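Local coordinates for protein transcriptional regulator, LYSR family (Neisseria meningitidis, PDB 4AB5) that probably regulates methionine biosynthesis genes as a MetR-like LysR-family transcription factor, this chain being its regulatory, substrate-binding-type domain without the DNA-binding part, at residues L108-V113 with R134-L139. Residues are numbered along the deposited sequence; the frame is centred on the assembly and turned at random.
Sequences LITYPV and RRHSEL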
loop_
_atom_site.group_PDB
_atom_site.type_symbol
_atom_site.label_atom_id
_atom_site.label_comp_id
_atom_site.label_asym_id
_atom_site.label_seq_id
_atom_site.Cartn_x
_atom_site.Cartn_y
_atom_site.Cartn_z
ATOM N N LEU B 108 -3.086 -13.788 -13.666
ATOM C CA LEU B 108 -3.762 -12.556 -13.280
ATOM C C LEU B 108 -3.230 -12.043 -11.934
ATOM O O LEU B 108 -3.247 -12.772 -10.942
ATOM C CB LEU B 108 -5.300 -12.755 -13.255
ATOM C CG LEU B 108 -6.189 -11.492 -13.075
ATOM C CD1 LEU B 108 -6.046 -10.516 -14.247
ATOM C CD2 LEU B 108 -7.636 -11.872 -12.896
ATOM N N ILE B 109 -2.730 -10.800 -11.917
ATOM C CA ILE B 109 -2.221 -10.159 -10.700
ATOM C C ILE B 109 -3.312 -9.270 -10.108
ATOM O O ILE B 109 -3.837 -8.396 -10.794
ATOM C CB ILE B 109 -0.844 -9.462 -10.885
ATOM C CG1 ILE B 109 0.131 -10.385 -11.655
ATOM C CG2 ILE B 109 -0.252 -9.050 -9.518
ATOM C CD1 ILE B 109 1.195 -9.698 -12.371
ATOM N N THR B 110 -3.738 -9.592 -8.873
ATOM C CA THR B 110 -4.823 -8.907 -8.160
ATOM C C THR B 110 -4.427 -8.617 -6.707
ATOM O O THR B 110 -3.374 -9.064 -6.248
ATOM C CB THR B 110 -6.106 -9.803 -8.134
ATOM O OG1 THR B 110 -5.962 -10.850 -7.169
ATOM C CG2 THR B 110 -6.480 -10.394 -9.492
ATOM N N TYR B 111 -5.322 -7.936 -5.965
ATOM C CA TYR B 111 -5.177 -7.704 -4.527
ATOM C C TYR B 111 -5.566 -9.015 -3.819
ATOM O O TYR B 111 -6.326 -9.797 -4.404
ATOM C CB TYR B 111 -6.031 -6.516 -4.059
ATOM C CG TYR B 111 -5.628 -5.225 -4.730
ATOM C CD1 TYR B 111 -4.422 -4.602 -4.418
ATOM C CD2 TYR B 111 -6.418 -4.654 -5.723
ATOM C CE1 TYR B 111 -4.030 -3.421 -5.053
ATOM C CE2 TYR B 111 -6.033 -3.476 -6.371
ATOM C CZ TYR B 111 -4.837 -2.864 -6.031
ATOM O OH TYR B 111 -4.450 -1.706 -6.661
ATOM N N PRO B 112 -5.010 -9.332 -2.617
ATOM C CA PRO B 112 -5.311 -10.632 -1.981
ATOM C C PRO B 112 -6.671 -10.607 -1.304
ATOM O O PRO B 112 -6.799 -10.470 -0.079
ATOM C CB PRO B 112 -4.141 -10.829 -0.995
ATOM C CG PRO B 112 -3.200 -9.676 -1.251
ATOM C CD PRO B 112 -4.050 -8.578 -1.797
ATOM N N VAL B 113 -7.698 -10.738 -2.134
ATOM C CA VAL B 113 -9.088 -10.612 -1.741
ATOM C C VAL B 113 -9.958 -11.608 -2.558
ATOM O O VAL B 113 -9.502 -12.053 -3.620
ATOM C CB VAL B 113 -9.437 -9.104 -1.937
ATOM C CG1 VAL B 113 -10.253 -8.830 -3.192
ATOM C CG2 VAL B 113 -10.068 -8.503 -0.695
ATOM N N ARG B 134 -3.563 -17.200 -10.592
ATOM C CA ARG B 134 -3.497 -15.950 -9.863
ATOM C C ARG B 134 -2.181 -15.737 -9.168
ATOM O O ARG B 134 -1.500 -16.690 -8.789
ATOM C CB ARG B 134 -4.666 -15.829 -8.862
ATOM C CG ARG B 134 -6.047 -16.177 -9.413
ATOM C CD ARG B 134 -6.607 -15.122 -10.346
ATOM N NE ARG B 134 -8.044 -14.921 -10.132
ATOM C CZ ARG B 134 -8.985 -15.658 -10.701
ATOM N NH1 ARG B 134 -8.658 -16.654 -11.507
ATOM N NH2 ARG B 134 -10.261 -15.410 -10.465
ATOM N N ARG B 135 -1.853 -14.458 -8.993
ATOM C CA ARG B 135 -0.686 -13.907 -8.314
ATOM C C ARG B 135 -1.268 -12.744 -7.490
ATOM O O ARG B 135 -2.180 -12.068 -7.973
ATOM C CB ARG B 135 0.329 -13.424 -9.356
ATOM C CG ARG B 135 1.688 -13.032 -8.795
ATOM C CD ARG B 135 2.676 -14.179 -8.775
ATOM N NE ARG B 135 3.862 -13.814 -7.995
ATOM C CZ ARG B 135 5.050 -13.515 -8.510
ATOM N NH1 ARG B 135 5.251 -13.582 -9.823
ATOM N NH2 ARG B 135 6.056 -13.182 -7.716
ATOM N N HIS B 136 -0.821 -12.566 -6.232
ATOM C CA HIS B 136 -1.392 -11.537 -5.345
ATOM C C HIS B 136 -0.391 -10.566 -4.767
ATOM O O HIS B 136 0.755 -10.926 -4.496
ATOM C CB HIS B 136 -2.181 -12.166 -4.182
ATOM C CG HIS B 136 -3.184 -13.189 -4.594
ATOM N ND1 HIS B 136 -4.358 -12.830 -5.222
ATOM C CD2 HIS B 136 -3.172 -14.531 -4.417
ATOM C CE1 HIS B 136 -5.022 -13.957 -5.408
ATOM N NE2 HIS B 136 -4.339 -15.009 -4.953
ATOM N N SER B 137 -0.857 -9.341 -4.521
ATOM C CA SER B 137 -0.080 -8.277 -3.895
ATOM C C SER B 137 -1.013 -7.262 -3.243
ATOM O O SER B 137 -2.026 -6.882 -3.828
ATOM C CB SER B 137 0.827 -7.585 -4.913
ATOM O OG SER B 137 1.656 -6.627 -4.277
ATOM N N GLU B 138 -0.658 -6.817 -2.033
ATOM C CA GLU B 138 -1.391 -5.788 -1.289
ATOM C C GLU B 138 -1.062 -4.390 -1.841
ATOM O O GLU B 138 -1.789 -3.445 -1.553
ATOM C CB GLU B 138 -1.018 -5.843 0.208
ATOM C CG GLU B 138 -1.468 -7.106 0.936
ATOM C CD GLU B 138 -2.939 -7.199 1.315
ATOM O OE1 GLU B 138 -3.641 -6.162 1.311
ATOM O OE2 GLU B 138 -3.380 -8.317 1.661
ATOM N N LEU B 139 0.041 -4.255 -2.617
ATOM C CA LEU B 139 0.538 -2.981 -3.141
ATOM C C LEU B 139 0.454 -2.847 -4.646
ATOM O O LEU B 139 0.921 -3.725 -5.370
ATOM C CB LEU B 139 1.987 -2.722 -2.662
ATOM C CG LEU B 139 2.292 -2.985 -1.178
ATOM C CD1 LEU B 139 3.777 -2.983 -0.909
ATOM C CD2 LEU B 139 1.569 -2.004 -0.268
HETATM O O HOH W 1 -7.205 -13.601 -7.473
#
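I109 and R135 pair at the middle of a parallel two-strand contact, the outcome of a beta-alpha-beta crossover through helix 119-125, within a regulatory domain of the periplasmic-binding-protein type. R135 N donates to L108 O (2.9 Å), T110 N to R135 O (3.1 Å), and S137 N to T110 O, carrying the hydrogen bonding one residue beyond strand 134-136. The closely packed side belongs to strand 108-110: L108 touches L120 and L125 of the crossover helix, while on the other face I109 meets helix 140-148 and lays CG1 alongside R135 CB (3.8 Å). Strand 134-136 is more open, with H136 exposed. A kink at the CB-CG bond of R135 (91°) turns its guanidinium from I109 to a salt bridge with D40 of the second subunit. R134 sets one guanidinium face against L108 CD2; its NH2 forms a salt bridge with D115 and its NH1 bonds P132 O. Beyond the strands, partly exposed P112 crosses E138 obliquely, P112 CG 3.6 Å from E138 CD. T110 OG1 donates to Y111 O (3.0 Å), accepts from a water that R134 NE reaches weakly, and lies near the imidazole plane of H136, whose ND1 donates to it (3.2 Å) in a bond bent to 139° at the hydrogen.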